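Local coordinates for putative uncharacterized protein (Actinomyces odontolyticus, PDB 3UP9), which probably binds L-methionine as a membrane-anchored lipoprotein of the NlpA family, with selenomethionine occupying its pocket, at residues H18-T23 with K234-G239; T50-N53 with A59-Y62; P66-A71 with Y77-G82; R154-P159 with D166-A171; Q160-L165 with A171-N176. One frame throughout, in Å; residues are numbered along the deposited sequence.

Interaction 1. Residues H18-T23 with K234-G239; sequences HAKILT and KTWSDG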
# COMPACT_ATOMS: atom_id res chain seq x y z
N HIS A 18 8.89 0.79 0.70
CA HIS A 18 9.31 0.53 -0.67
C HIS A 18 10.65 1.16 -0.99
O HIS A 18 11.55 0.47 -1.42
CB HIS A 18 8.23 0.96 -1.67
CG HIS A 18 6.86 0.43 -1.33
ND1 HIS A 18 6.11 0.96 -0.37
CD2 HIS A 18 6.13 -0.64 -1.86
CE1 HIS A 18 4.96 0.26 -0.29
NE2 HIS A 18 4.99 -0.73 -1.19
N ALA A 19 10.81 2.47 -0.78
CA ALA A 19 12.11 3.08 -1.07
C ALA A 19 13.20 2.51 -0.18
O ALA A 19 14.31 2.33 -0.65
CB ALA A 19 12.09 4.61 -1.02
N LYS A 20 12.92 2.18 1.07
CA LYS A 20 13.96 1.53 1.91
C LYS A 20 14.44 0.16 1.35
O LYS A 20 15.62 -0.14 1.31
CB LYS A 20 13.47 1.36 3.35
CG LYS A 20 13.19 2.66 4.06
CD LYS A 20 12.99 2.50 5.57
CE LYS A 20 13.14 3.82 6.35
NZ LYS A 20 14.43 4.07 7.10
N ILE A 21 13.50 -0.67 0.93
CA ILE A 21 13.80 -1.99 0.33
C ILE A 21 14.63 -1.76 -0.93
O ILE A 21 15.64 -2.42 -1.13
CB ILE A 21 12.50 -2.78 -0.02
CG1 ILE A 21 11.71 -3.15 1.24
CG2 ILE A 21 12.79 -4.03 -0.81
CD1 ILE A 21 10.26 -3.56 0.88
N LEU A 22 14.23 -0.79 -1.75
CA LEU A 22 14.97 -0.49 -3.00
C LEU A 22 16.38 0.05 -2.72
O LEU A 22 17.27 -0.17 -3.53
CB LEU A 22 14.23 0.47 -3.94
CG LEU A 22 12.91 0.02 -4.56
CD1 LEU A 22 12.33 1.21 -5.31
CD2 LEU A 22 13.10 -1.22 -5.44
N THR A 23 16.58 0.69 -1.56
CA THR A 23 17.85 1.30 -1.22
C THR A 23 18.77 0.15 -0.72
O THR A 23 19.92 0.09 -1.15
CB THR A 23 17.66 2.46 -0.22
OG1 THR A 23 16.86 3.48 -0.84
CG2 THR A 23 19.01 3.08 0.21
N LYS A 234 14.28 -8.26 9.29
CA LYS A 234 15.13 -7.57 10.25
C LYS A 234 14.59 -6.19 10.49
O LYS A 234 14.51 -5.76 11.60
CB LYS A 234 16.60 -7.50 9.79
CG LYS A 234 17.38 -8.82 9.86
CD LYS A 234 18.89 -8.65 9.69
CE LYS A 234 19.41 -8.72 8.25
NZ LYS A 234 20.70 -9.49 8.24
N THR A 235 14.18 -5.49 9.44
CA THR A 235 13.82 -4.08 9.55
C THR A 235 12.43 -3.84 10.22
O THR A 235 12.26 -2.94 11.03
CB THR A 235 13.95 -3.42 8.15
OG1 THR A 235 15.25 -3.76 7.62
CG2 THR A 235 13.79 -1.90 8.19
N TRP A 236 11.47 -4.69 9.89
CA TRP A 236 10.10 -4.67 10.43
C TRP A 236 9.80 -5.93 11.15
O TRP A 236 9.52 -6.93 10.51
CB TRP A 236 9.09 -4.50 9.31
CG TRP A 236 9.24 -3.16 8.64
CD1 TRP A 236 8.71 -1.94 9.05
CD2 TRP A 236 9.97 -2.86 7.38
NE1 TRP A 236 9.09 -0.95 8.20
CE2 TRP A 236 9.86 -1.43 7.19
CE3 TRP A 236 10.72 -3.63 6.44
CZ2 TRP A 236 10.45 -0.79 6.09
CZ3 TRP A 236 11.34 -2.96 5.36
CH2 TRP A 236 11.19 -1.59 5.18
N SER A 237 9.88 -5.94 12.47
CA SER A 237 9.39 -7.09 13.27
C SER A 237 8.18 -6.68 14.08
O SER A 237 7.83 -7.36 14.96
CB SER A 237 10.48 -7.57 14.23
OG SER A 237 11.16 -6.46 14.77
N ASP A 238 7.57 -5.54 13.75
CA ASP A 238 6.42 -4.95 14.46
C ASP A 238 5.14 -5.28 13.75
O ASP A 238 4.17 -4.57 13.92
CB ASP A 238 6.54 -3.42 14.49
CG ASP A 238 6.71 -2.78 13.05
OD1 ASP A 238 6.35 -3.40 12.01
OD2 ASP A 238 7.20 -1.63 12.95
N GLY A 239 5.20 -6.29 12.87
CA GLY A 239 4.05 -6.74 12.06
C GLY A 239 3.54 -5.83 10.95
O GLY A 239 2.53 -6.16 10.31

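Interaction 2. Residues T50-N53 with A59-Y62; sequences TALN and ANFY. With MSE (selenomethionine), chain B.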
# COMPACT_ATOMS: atom_id res chain seq x y z
N THR A 50 0.82 7.55 -13.08
CA THR A 50 0.87 8.56 -14.11
C THR A 50 2.31 8.71 -14.67
O THR A 50 2.55 8.72 -15.86
CB THR A 50 0.30 9.92 -13.56
OG1 THR A 50 -1.09 9.78 -13.29
CG2 THR A 50 0.50 11.08 -14.53
N ALA A 51 3.28 8.82 -13.78
CA ALA A 51 4.69 8.92 -14.21
C ALA A 51 5.12 7.68 -14.99
O ALA A 51 5.80 7.84 -15.97
CB ALA A 51 5.64 9.15 -13.01
N LEU A 52 4.76 6.46 -14.53
CA LEU A 52 5.02 5.21 -15.33
C LEU A 52 4.33 5.30 -16.68
O LEU A 52 4.95 5.05 -17.69
CB LEU A 52 4.58 3.93 -14.61
CG LEU A 52 4.83 2.62 -15.33
CD1 LEU A 52 6.32 2.56 -15.68
CD2 LEU A 52 4.34 1.42 -14.49
N ASN A 53 3.07 5.72 -16.70
CA ASN A 53 2.35 5.84 -17.96
C ASN A 53 2.96 6.82 -18.95
O ASN A 53 3.01 6.52 -20.15
CB ASN A 53 0.86 6.17 -17.82
CG ASN A 53 0.06 5.68 -19.03
OD1 ASN A 53 0.42 4.65 -19.58
ND2 ASN A 53 -1.04 6.37 -19.41
N ALA A 59 9.78 1.81 -13.85
CA ALA A 59 9.00 0.87 -13.03
C ALA A 59 8.52 1.66 -11.84
O ALA A 59 9.05 2.71 -11.57
CB ALA A 59 9.83 -0.35 -12.60
N ASN A 60 7.50 1.19 -11.14
CA ASN A 60 7.20 1.70 -9.80
C ASN A 60 7.00 0.51 -8.86
O ASN A 60 6.73 -0.61 -9.28
CB ASN A 60 6.05 2.75 -9.73
CG ASN A 60 4.69 2.21 -10.17
OD1 ASN A 60 4.33 1.08 -9.82
ND2 ASN A 60 3.92 3.03 -10.91
N PHE A 61 7.19 0.77 -7.58
CA PHE A 61 7.06 -0.24 -6.55
C PHE A 61 6.37 0.42 -5.35
O PHE A 61 7.03 1.03 -4.51
CB PHE A 61 8.42 -0.86 -6.17
CG PHE A 61 8.35 -1.82 -5.03
CD1 PHE A 61 7.35 -2.80 -4.98
CD2 PHE A 61 9.26 -1.73 -3.98
CE1 PHE A 61 7.28 -3.68 -3.89
CE2 PHE A 61 9.21 -2.62 -2.90
CZ PHE A 61 8.21 -3.59 -2.84
N TYR A 62 5.04 0.36 -5.34
CA TYR A 62 4.23 1.02 -4.31
C TYR A 62 2.82 0.47 -4.18
O TYR A 62 2.17 0.79 -3.23
CB TYR A 62 4.13 2.53 -4.58
CG TYR A 62 3.05 2.93 -5.55
CD1 TYR A 62 3.22 2.78 -6.92
CD2 TYR A 62 1.86 3.48 -5.11
CE1 TYR A 62 2.23 3.14 -7.83
CE2 TYR A 62 0.88 3.82 -6.01
CZ TYR A 62 1.05 3.64 -7.37
OH TYR A 62 0.06 4.01 -8.25
N MSE B . 1.51 0.20 0.30
CA MSE B . 0.04 0.12 0.23
C MSE B . -0.52 -1.16 0.80
O MSE B . 0.13 -2.23 0.69
OXT MSE B . -1.63 -1.08 1.35
CB MSE B . -0.41 0.24 -1.20
CG MSE B . -1.96 0.30 -1.38
SE MSE B . -2.41 0.43 -3.24
CE MSE B . -1.40 2.05 -3.86

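Interaction 3. Residues P66-A71 with Y77-G82; sequences PYLENA and YNFEAG. With MSE (selenomethionine), chain B.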
# COMPACT_ATOMS: atom_id res chain seq x y z
N PRO A 66 -4.73 -5.67 -6.20
CA PRO A 66 -6.07 -5.15 -6.43
C PRO A 66 -6.17 -3.66 -6.87
O PRO A 66 -7.01 -3.32 -7.71
CB PRO A 66 -6.77 -5.36 -5.08
CG PRO A 66 -6.00 -6.46 -4.40
CD PRO A 66 -4.59 -6.20 -4.83
N TYR A 67 -5.34 -2.80 -6.32
CA TYR A 67 -5.30 -1.42 -6.75
C TYR A 67 -4.86 -1.33 -8.21
O TYR A 67 -5.45 -0.56 -8.99
CB TYR A 67 -4.34 -0.64 -5.84
CG TYR A 67 -4.15 0.80 -6.25
CD1 TYR A 67 -3.24 1.14 -7.26
CD2 TYR A 67 -4.86 1.82 -5.64
CE1 TYR A 67 -3.06 2.46 -7.64
CE2 TYR A 67 -4.66 3.14 -6.02
CZ TYR A 67 -3.78 3.46 -7.04
OH TYR A 67 -3.62 4.78 -7.47
N LEU A 68 -3.83 -2.11 -8.58
CA LEU A 68 -3.35 -2.15 -9.98
C LEU A 68 -4.46 -2.59 -10.93
O LEU A 68 -4.66 -1.97 -11.96
CB LEU A 68 -2.10 -3.05 -10.13
CG LEU A 68 -1.58 -3.34 -11.56
CD1 LEU A 68 -1.12 -2.05 -12.24
CD2 LEU A 68 -0.44 -4.37 -11.50
N GLU A 69 -5.20 -3.63 -10.56
CA GLU A 69 -6.28 -4.15 -11.40
C GLU A 69 -7.37 -3.10 -11.58
O GLU A 69 -7.86 -2.91 -12.66
CB GLU A 69 -6.86 -5.45 -10.81
CG GLU A 69 -5.89 -6.60 -10.97
CD GLU A 69 -6.16 -7.82 -10.14
OE1 GLU A 69 -6.89 -7.77 -9.15
OE2 GLU A 69 -5.61 -8.87 -10.49
N ASN A 70 -7.74 -2.41 -10.52
CA ASN A 70 -8.66 -1.28 -10.62
C ASN A 70 -8.14 -0.11 -11.51
O ASN A 70 -8.96 0.45 -12.28
CB ASN A 70 -9.04 -0.75 -9.24
CG ASN A 70 -9.99 0.41 -9.34
OD1 ASN A 70 -11.19 0.22 -9.49
ND2 ASN A 70 -9.46 1.65 -9.25
N ALA A 71 -6.84 0.22 -11.42
CA ALA A 71 -6.24 1.32 -12.19
C ALA A 71 -6.25 0.99 -13.68
O ALA A 71 -6.52 1.85 -14.51
CB ALA A 71 -4.82 1.62 -11.73
N TYR A 77 -4.59 1.69 -18.31
CA TYR A 77 -3.13 1.56 -18.27
C TYR A 77 -2.69 0.22 -18.85
O TYR A 77 -3.29 -0.82 -18.59
CB TYR A 77 -2.54 1.73 -16.88
CG TYR A 77 -2.66 3.10 -16.21
CD1 TYR A 77 -2.39 4.29 -16.88
CD2 TYR A 77 -2.95 3.20 -14.88
CE1 TYR A 77 -2.49 5.52 -16.24
CE2 TYR A 77 -3.04 4.41 -14.24
CZ TYR A 77 -2.83 5.56 -14.92
OH TYR A 77 -2.94 6.74 -14.20
N ASN A 78 -1.63 0.25 -19.67
CA ASN A 78 -1.03 -0.98 -20.17
C ASN A 78 0.21 -1.36 -19.33
O ASN A 78 1.35 -1.25 -19.79
CB ASN A 78 -0.68 -0.90 -21.68
CG ASN A 78 -0.08 -2.20 -22.21
OD1 ASN A 78 -0.43 -3.26 -21.73
ND2 ASN A 78 0.76 -2.12 -23.18
N PHE A 79 -0.03 -1.87 -18.12
CA PHE A 79 1.04 -2.28 -17.22
C PHE A 79 1.18 -3.81 -17.05
O PHE A 79 0.28 -4.61 -17.30
CB PHE A 79 0.84 -1.65 -15.85
CG PHE A 79 0.88 -0.14 -15.83
CD1 PHE A 79 1.48 0.61 -16.83
CD2 PHE A 79 0.31 0.52 -14.80
CE1 PHE A 79 1.50 1.99 -16.78
CE2 PHE A 79 0.34 1.91 -14.72
CZ PHE A 79 0.93 2.64 -15.72
N GLU A 80 2.37 -4.20 -16.59
CA GLU A 80 2.72 -5.56 -16.30
C GLU A 80 3.26 -5.58 -14.87
O GLU A 80 3.95 -4.65 -14.46
CB GLU A 80 3.81 -6.05 -17.25
CG GLU A 80 3.61 -5.76 -18.71
CD GLU A 80 2.30 -6.26 -19.31
OE1 GLU A 80 1.81 -7.35 -18.95
OE2 GLU A 80 1.76 -5.51 -20.17
N ALA A 81 2.91 -6.60 -14.10
CA ALA A 81 3.30 -6.72 -12.70
C ALA A 81 4.04 -8.04 -12.40
O ALA A 81 3.84 -9.11 -13.04
CB ALA A 81 2.13 -6.57 -11.78
N GLY A 82 4.87 -7.92 -11.39
CA GLY A 82 5.61 -9.00 -10.82
C GLY A 82 4.90 -9.69 -9.71
O GLY A 82 3.75 -9.36 -9.42
N MSE B . 1.51 0.20 0.30
CA MSE B . 0.04 0.12 0.23
C MSE B . -0.52 -1.16 0.80
O MSE B . 0.13 -2.23 0.69
OXT MSE B . -1.63 -1.08 1.35
CB MSE B . -0.41 0.24 -1.20
CG MSE B . -1.96 0.30 -1.38
SE MSE B . -2.41 0.43 -3.24
CE MSE B . -1.40 2.05 -3.86

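Interaction 4. Residues R154-P159 with D166-A171; sequences REVEGP and DDFDYA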
# COMPACT_ATOMS: atom_id res chain seq x y z
N ARG A 154 -15.69 9.98 6.76
CA ARG A 154 -15.17 11.19 6.13
C ARG A 154 -14.03 10.83 5.21
O ARG A 154 -12.98 10.35 5.66
CB ARG A 154 -14.68 12.21 7.16
CG ARG A 154 -15.75 12.64 8.11
CD ARG A 154 -16.76 13.53 7.44
NE ARG A 154 -17.34 14.27 8.54
CZ ARG A 154 -16.82 15.37 9.07
NH1 ARG A 154 -15.71 15.96 8.56
NH2 ARG A 154 -17.43 15.91 10.11
N GLU A 155 -14.24 11.05 3.92
CA GLU A 155 -13.25 10.75 2.90
C GLU A 155 -12.15 11.72 3.01
O GLU A 155 -12.38 12.89 3.09
CB GLU A 155 -13.83 10.87 1.52
CG GLU A 155 -14.77 9.76 1.12
CD GLU A 155 -14.94 9.73 -0.39
OE1 GLU A 155 -14.75 10.80 -1.00
OE2 GLU A 155 -15.20 8.66 -0.96
N VAL A 156 -10.94 11.22 2.99
CA VAL A 156 -9.76 11.99 3.15
C VAL A 156 -8.83 11.45 2.08
O VAL A 156 -8.90 10.27 1.71
CB VAL A 156 -9.25 11.79 4.60
CG1 VAL A 156 -7.77 11.97 4.72
CG2 VAL A 156 -9.97 12.75 5.53
N GLU A 157 -7.98 12.31 1.53
CA GLU A 157 -6.99 11.86 0.56
C GLU A 157 -5.93 11.12 1.34
O GLU A 157 -5.70 11.41 2.48
CB GLU A 157 -6.39 13.03 -0.23
CG GLU A 157 -7.25 13.50 -1.41
CD GLU A 157 -6.68 14.73 -2.11
OE1 GLU A 157 -5.88 15.46 -1.48
OE2 GLU A 157 -7.01 14.98 -3.29
N GLY A 158 -5.30 10.12 0.72
CA GLY A 158 -4.37 9.25 1.41
C GLY A 158 -3.31 9.89 2.29
O GLY A 158 -3.10 9.44 3.40
N PRO A 159 -2.61 10.91 1.79
CA PRO A 159 -1.54 11.48 2.63
C PRO A 159 -2.08 12.32 3.80
O PRO A 159 -1.29 12.75 4.63
CB PRO A 159 -0.73 12.36 1.66
CG PRO A 159 -1.09 11.89 0.32
CD PRO A 159 -2.47 11.31 0.38
N ASP A 166 -6.23 13.74 14.19
CA ASP A 166 -6.49 14.92 15.05
C ASP A 166 -7.99 15.34 15.05
O ASP A 166 -8.47 15.90 16.01
CB ASP A 166 -5.65 16.15 14.62
CG ASP A 166 -4.16 15.86 14.57
OD1 ASP A 166 -3.71 14.85 15.17
OD2 ASP A 166 -3.43 16.64 13.92
N ASP A 167 -8.72 15.04 13.98
CA ASP A 167 -10.10 15.50 13.80
C ASP A 167 -11.17 14.47 14.06
O ASP A 167 -12.24 14.80 14.55
CB ASP A 167 -10.24 15.96 12.35
CG ASP A 167 -9.18 16.98 11.98
OD1 ASP A 167 -9.06 17.97 12.74
OD2 ASP A 167 -8.48 16.75 10.97
N PHE A 168 -10.88 13.23 13.70
CA PHE A 168 -11.86 12.16 13.70
C PHE A 168 -11.55 11.12 14.83
O PHE A 168 -10.43 10.94 15.31
CB PHE A 168 -11.87 11.47 12.31
CG PHE A 168 -12.08 12.40 11.12
CD1 PHE A 168 -13.00 13.46 11.18
CD2 PHE A 168 -11.41 12.19 9.93
CE1 PHE A 168 -13.20 14.30 10.07
CE2 PHE A 168 -11.60 13.01 8.82
CZ PHE A 168 -12.49 14.08 8.88
N ASP A 169 -12.58 10.37 15.21
CA ASP A 169 -12.46 9.33 16.24
C ASP A 169 -11.50 8.19 15.83
O ASP A 169 -10.74 7.68 16.65
CB ASP A 169 -13.88 8.81 16.57
CG ASP A 169 -14.76 9.86 17.30
OD1 ASP A 169 -14.48 10.13 18.49
OD2 ASP A 169 -15.74 10.36 16.70
N TYR A 170 -11.52 7.83 14.54
CA TYR A 170 -10.70 6.75 13.99
C TYR A 170 -10.35 7.12 12.59
O TYR A 170 -11.03 7.94 11.99
CB TYR A 170 -11.45 5.39 13.94
CG TYR A 170 -12.02 4.97 15.27
CD1 TYR A 170 -13.24 5.47 15.68
CD2 TYR A 170 -11.34 4.17 16.11
CE1 TYR A 170 -13.75 5.17 16.92
CE2 TYR A 170 -11.85 3.85 17.34
CZ TYR A 170 -13.06 4.34 17.77
OH TYR A 170 -13.61 3.99 19.01
N ALA A 171 -9.34 6.46 12.03
CA ALA A 171 -9.13 6.52 10.56
C ALA A 171 -8.59 5.18 10.09
O ALA A 171 -7.85 4.55 10.84
CB ALA A 171 -8.17 7.65 10.19

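Interaction 5. Residues Q160-L165 with A171-N176; sequences QLVRSL and AVINGN. With MSE (selenomethionine), chain B.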
# COMPACT_ATOMS: atom_id res chain seq x y z
N GLN A 160 -3.39 12.57 3.83
CA GLN A 160 -4.05 13.34 4.89
C GLN A 160 -4.63 12.41 5.99
O GLN A 160 -5.17 12.88 7.01
CB GLN A 160 -5.17 14.21 4.26
CG GLN A 160 -4.66 15.33 3.37
CD GLN A 160 -3.60 16.16 4.08
OE1 GLN A 160 -3.85 16.77 5.13
NE2 GLN A 160 -2.38 16.16 3.54
N LEU A 161 -4.53 11.10 5.78
CA LEU A 161 -5.08 10.10 6.72
C LEU A 161 -4.55 10.22 8.17
O LEU A 161 -5.35 10.30 9.11
CB LEU A 161 -4.90 8.67 6.19
CG LEU A 161 -5.94 8.27 5.14
CD1 LEU A 161 -5.43 7.05 4.41
CD2 LEU A 161 -7.31 8.04 5.73
N VAL A 162 -3.22 10.18 8.35
CA VAL A 162 -2.60 10.33 9.68
C VAL A 162 -2.98 11.65 10.31
O VAL A 162 -3.44 11.66 11.43
CB VAL A 162 -1.08 10.20 9.66
CG1 VAL A 162 -0.45 10.52 11.05
CG2 VAL A 162 -0.71 8.83 9.21
N ARG A 163 -2.83 12.77 9.60
CA ARG A 163 -3.35 14.09 10.06
C ARG A 163 -4.86 14.06 10.48
O ARG A 163 -5.24 14.76 11.41
CB ARG A 163 -3.09 15.19 9.00
CG ARG A 163 -3.56 16.62 9.31
CD ARG A 163 -2.95 17.12 10.61
NE ARG A 163 -3.06 18.58 10.88
CZ ARG A 163 -3.99 19.21 11.65
NH1 ARG A 163 -4.99 18.56 12.22
NH2 ARG A 163 -3.92 20.53 11.82
N SER A 164 -5.70 13.24 9.83
CA SER A 164 -7.14 13.21 10.11
C SER A 164 -7.43 12.64 11.48
O SER A 164 -8.49 12.87 12.02
CB SER A 164 -7.94 12.49 9.04
OG SER A 164 -7.80 11.08 9.14
N LEU A 165 -6.49 11.89 12.05
CA LEU A 165 -6.57 11.40 13.44
C LEU A 165 -6.70 12.53 14.49
O LEU A 165 -7.26 12.31 15.56
CB LEU A 165 -5.39 10.45 13.75
CG LEU A 165 -5.21 9.15 12.92
CD1 LEU A 165 -3.91 8.45 13.26
CD2 LEU A 165 -6.40 8.23 13.07
N ALA A 171 -9.34 6.46 12.03
CA ALA A 171 -9.13 6.52 10.56
C ALA A 171 -8.59 5.18 10.09
O ALA A 171 -7.85 4.55 10.84
CB ALA A 171 -8.17 7.65 10.19
N VAL A 172 -8.98 4.71 8.90
CA VAL A 172 -8.39 3.48 8.32
C VAL A 172 -7.20 3.87 7.45
O VAL A 172 -7.34 4.70 6.58
CB VAL A 172 -9.43 2.62 7.54
CG1 VAL A 172 -8.83 1.26 7.18
CG2 VAL A 172 -10.73 2.46 8.38
N ILE A 173 -6.03 3.27 7.69
CA ILE A 173 -4.80 3.79 7.14
C ILE A 173 -3.87 2.68 6.63
O ILE A 173 -3.38 1.88 7.42
CB ILE A 173 -4.01 4.63 8.16
CG1 ILE A 173 -4.89 5.65 8.91
CG2 ILE A 173 -2.84 5.33 7.45
CD1 ILE A 173 -4.10 6.69 9.75
N ASN A 174 -3.55 2.71 5.33
CA ASN A 174 -2.58 1.81 4.71
C ASN A 174 -1.23 1.93 5.36
O ASN A 174 -0.78 3.06 5.77
CB ASN A 174 -2.46 2.11 3.20
CG ASN A 174 -3.78 1.92 2.44
OD1 ASN A 174 -4.72 2.73 2.53
ND2 ASN A 174 -3.85 0.85 1.68
N GLY A 175 -0.52 0.80 5.42
CA GLY A 175 0.83 0.75 6.03
C GLY A 175 1.81 1.85 5.66
O GLY A 175 2.34 2.50 6.55
N ASN A 176 2.02 2.10 4.36
CA ASN A 176 2.94 3.13 3.90
C ASN A 176 2.67 4.47 4.55
O ASN A 176 3.61 5.14 4.86
CB ASN A 176 2.98 3.28 2.36
CG ASN A 176 1.68 3.80 1.77
OD1 ASN A 176 0.67 3.08 1.72
ND2 ASN A 176 1.68 5.05 1.32
N MSE B . 1.51 0.20 0.30
CA MSE B . 0.04 0.12 0.23
C MSE B . -0.52 -1.16 0.80
O MSE B . 0.13 -2.23 0.69
OXT MSE B . -1.63 -1.08 1.35
CB MSE B . -0.41 0.24 -1.20
CG MSE B . -1.96 0.30 -1.38
SE MSE B . -2.41 0.43 -3.24
CE MSE B . -1.40 2.05 -3.86

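Interaction 1. Residues H18-T23 with K234-G239
Ile-21 and Trp-236 meet because each side chain leaves its backbone opposite the carbonyl carbon and beside N, with chi1 -66° in Ile-21 and -65° in Trp-236. In Trp-236 this choice sends the indole across toward helix 15-28, and in Ile-21 it swings the CG1 branch round to meet it. The evidence for a glancing fit is in the distances: Ile-21 CG1 lies 4.1 Å from Trp-236 CZ3 and approaches the ring at a slant. Lys-20 meets the same six-membered ring at its rim, near the ring plane, with Lys-20 CB 4.2 Å from Trp-236 CH2. Further along the chain, Lys-20 CD comes to 4.2 Å from Trp-236 CZ2, and a bend at the last torsion then carries the amine away to a weak bond with a polyether molecule, probably from the crystallisation liquor. One face of the indole carries Thr-235 CG2, 3.7 Å above the ring plane and displaced toward the rim. The backbones stay well apart, with Ile-21 CA 9.5 Å from Thr-235 CA, because the indole spans the gap. Trp-236 is the first residue to leave helical geometry after helix 226-235, whose Val-228 and Ile-232 also pack on Ile-21. The contact therefore ties the end of that helix to helix 15-28, one turn from the pocket residue His-18. Chemically, the junction is van der Waals packing, while the one polar atom of the indole, NE1, is satisfied by Gln-179 OE1, so this buried tryptophan is oriented by an outside bond as well as by hydrocarbon.

Interaction 2. Residues T50-N53 with A59-Y62
Leu-52, in the last turn of helix 46-53, faces the beginning of strand 59-64, the backbones coming nearest at Leu-52 CA and Ala-59 CA, 6.3 Å apart. The leucine holds CG opposite its backbone N (chi1 -179°) and divides its methyls between two neighbours. Leu-52 CD1 settles 4.0 Å from the backbone N of Ala-59, while Leu-52 CD2 touches Asn-60 ND2 at 3.9 Å. Leu-52 CB lies equally near that nitrogen, and the two side chains run roughly perpendicular. Asn-60 holds CG between its own backbone N and carbonyl carbon (chi1 63°), which also sets that carbon at the edge of the Tyr-62 ring, in its plane. Two residues on, Tyr-62 turns to the ligand: its carbonyl O is 3.3 Å from the CB of selenomethionine, and Tyr-62 CE2 is 3.6 Å from the ligand's methyl, CE. Val-205 and Phe-79 also touch Leu-52. The Asn-60 amide has partners: ND2 donates to Asn-49 OD1 and weakly to Pro-48 O, and OD1 weakly accepts from Gln-63 NE2. The nitrogen of this buried carboxamide is thus satisfied by the helix it packs on, its oxygen more weakly by its own strand.

Interaction 3. Residues P66-A71 with Y77-G82
Leu-68 has the largest share of the contact between helix 65-75 and the strand that follows. Its CB sets off at a slant to that strand, and with CG opposite the backbone N (chi1 173°) neither CB nor CG comes within 4.2 Å of segment 77-82; the two methyls do the touching. CD1 comes in at the edge of the Phe-79 ring, near its plane, 3.9 Å from Phe-79 CD2, and it also lies 4.1 Å from Phe-79 CB. CD2 takes the other direction and presses on the methyl of Ala-81, with Leu-68 CD2 and Ala-81 CB 3.4 Å apart, a tight fit. Phe-79 and Ala-81 are alternate residues of strand 79-81, so their side chains share the face turned to the helix. This is a helix packed on a strand of a mixed sheet, in the manner of the type 2 periplasmic binding fold: strand 79-81 pairs antiparallel with strand 201-207, whose Val-205 also touches Leu-68 and Phe-79. One turn further on, Ala-71 CB rests 4.0 Å from Tyr-77 CD2, while the CB of Tyr-77 sits 3.6 Å above the centre of the Phe-79 ring. Tyr-67, next to Leu-68 in sequence, is turned to the ligand instead. The selenium of selenomethionine is 3.4 Å from Tyr-67 CB, and the ligand methyl CE stands 3.7 Å above the tyrosine ring plane, over its centre. Ala-116 and Asn-117 of helix 115-127 also pack on Tyr-67.

Interaction 4. Residues R154-P159 with D166-A171
Arg-154 lies across the ring of Phe-168 within a beta-alpha-beta crossover, in which strand 151-156 leads through the short helix 161-164 to strand 170-173, the two strands lying parallel in the sheet with strand 107-112 between them. The aliphatic part of the arginine does the main work. With CG opposite the carbonyl carbon (chi1 -60°), that methylene lies over the aromatic face, 4.0 Å from the centroid of the Phe-168 ring and 29° off its normal, a CH-pi contact. Arg-154 CB is nearer the far end of the ring, 3.4 Å from Phe-168 CZ. A bend at the second torsion then turns CD and the groups beyond it. Past this bend the guanidinium offers one face to the ring, Phe-168 CE1 lying over it 3.4 Å from Arg-154 NH1; with planes 74° apart the two groups are not stacked. Phe-168 in turn has CG opposite its carbonyl carbon, a conformation that sends the ring back toward strand 151-156. Its other face carries Asp-167 CB, 3.9 Å above the plane and shifted toward the rim, so the ring is sandwiched between aliphatic carbons of the two residues. The site lies at the protein surface, where the polar end of a long side chain can reach solvent while its methylenes shield an aromatic. Val-156 faces the same way as Arg-154, two residues along the strand, and it also packs on Leu-161 and Ser-164 of the connecting helix. Its CG2 methyl meets the ring at the edge, in plane, 3.7 Å from Phe-168 CE2.

Interaction 5. Residues Q160-L165 with A171-N176
Ile-173, Leu-161 and Ala-171 bury the most surface here, joining the short helix 161-164 to strand 170-173. Ile-173 CG1 lies 4.1 Å from Leu-161 CB, and its CD1 reaches on to meet Leu-165 CD1 tip to tip at 3.9 Å. Val-162 crosses the same isoleucine near a right angle, with Val-162 CG2 4.0 Å from Ile-173 CD1. With CG of Leu-161 beside its backbone N (chi1 -80°) and chi2 at 163°, CD2 comes against the strand backbone, 3.4 Å from Val-172 O. Ala-171, one strand repeat before Ile-173, receives Leu-165 CD2 on its CB at 3.4 Å. Ser-164 OG is 3.6 Å from Ala-171 CB as well, yet it spends its proton within its own turn, on Leu-161 O at 2.6 Å, so a hydroxyl set among hydrocarbon is satisfied. Where the strand ends, Asn-174 ND2 donates to OXT of selenomethionine at 3.0 Å and nearly straight (174°), and also to Asn-117 OD1. A helix packed on a sheet strand whose C-terminal end presents ligand-binding residues is characteristic of the alpha/beta lobes of type 2 periplasmic binding proteins, with this end forming part of the amino-acid pocket.

Overall arrangement
The contacts gather on two sides of the selenomethionine, in keeping with a bilobed binding protein. Interactions 2 and 3 are neighbours, with centres 10 Å apart, and touch where Leu-52 CG meets Phe-79 CE1 at 3.7 Å. Interactions 4 and 5 lie closer still, 6 Å between centres, share Ala-171 and interleave along the chain. These pairs stand apart: the centres of interactions 3 and 5 are 23 Å apart on opposite sides of the chain's centre, yet both touch the ligand, as does interaction 2. Interaction 1 spans the chain from near its start to near its end, adds His-18 to the same pocket and joins interaction 2 through His-18 CB and Phe-61 O, 3.1 Å apart.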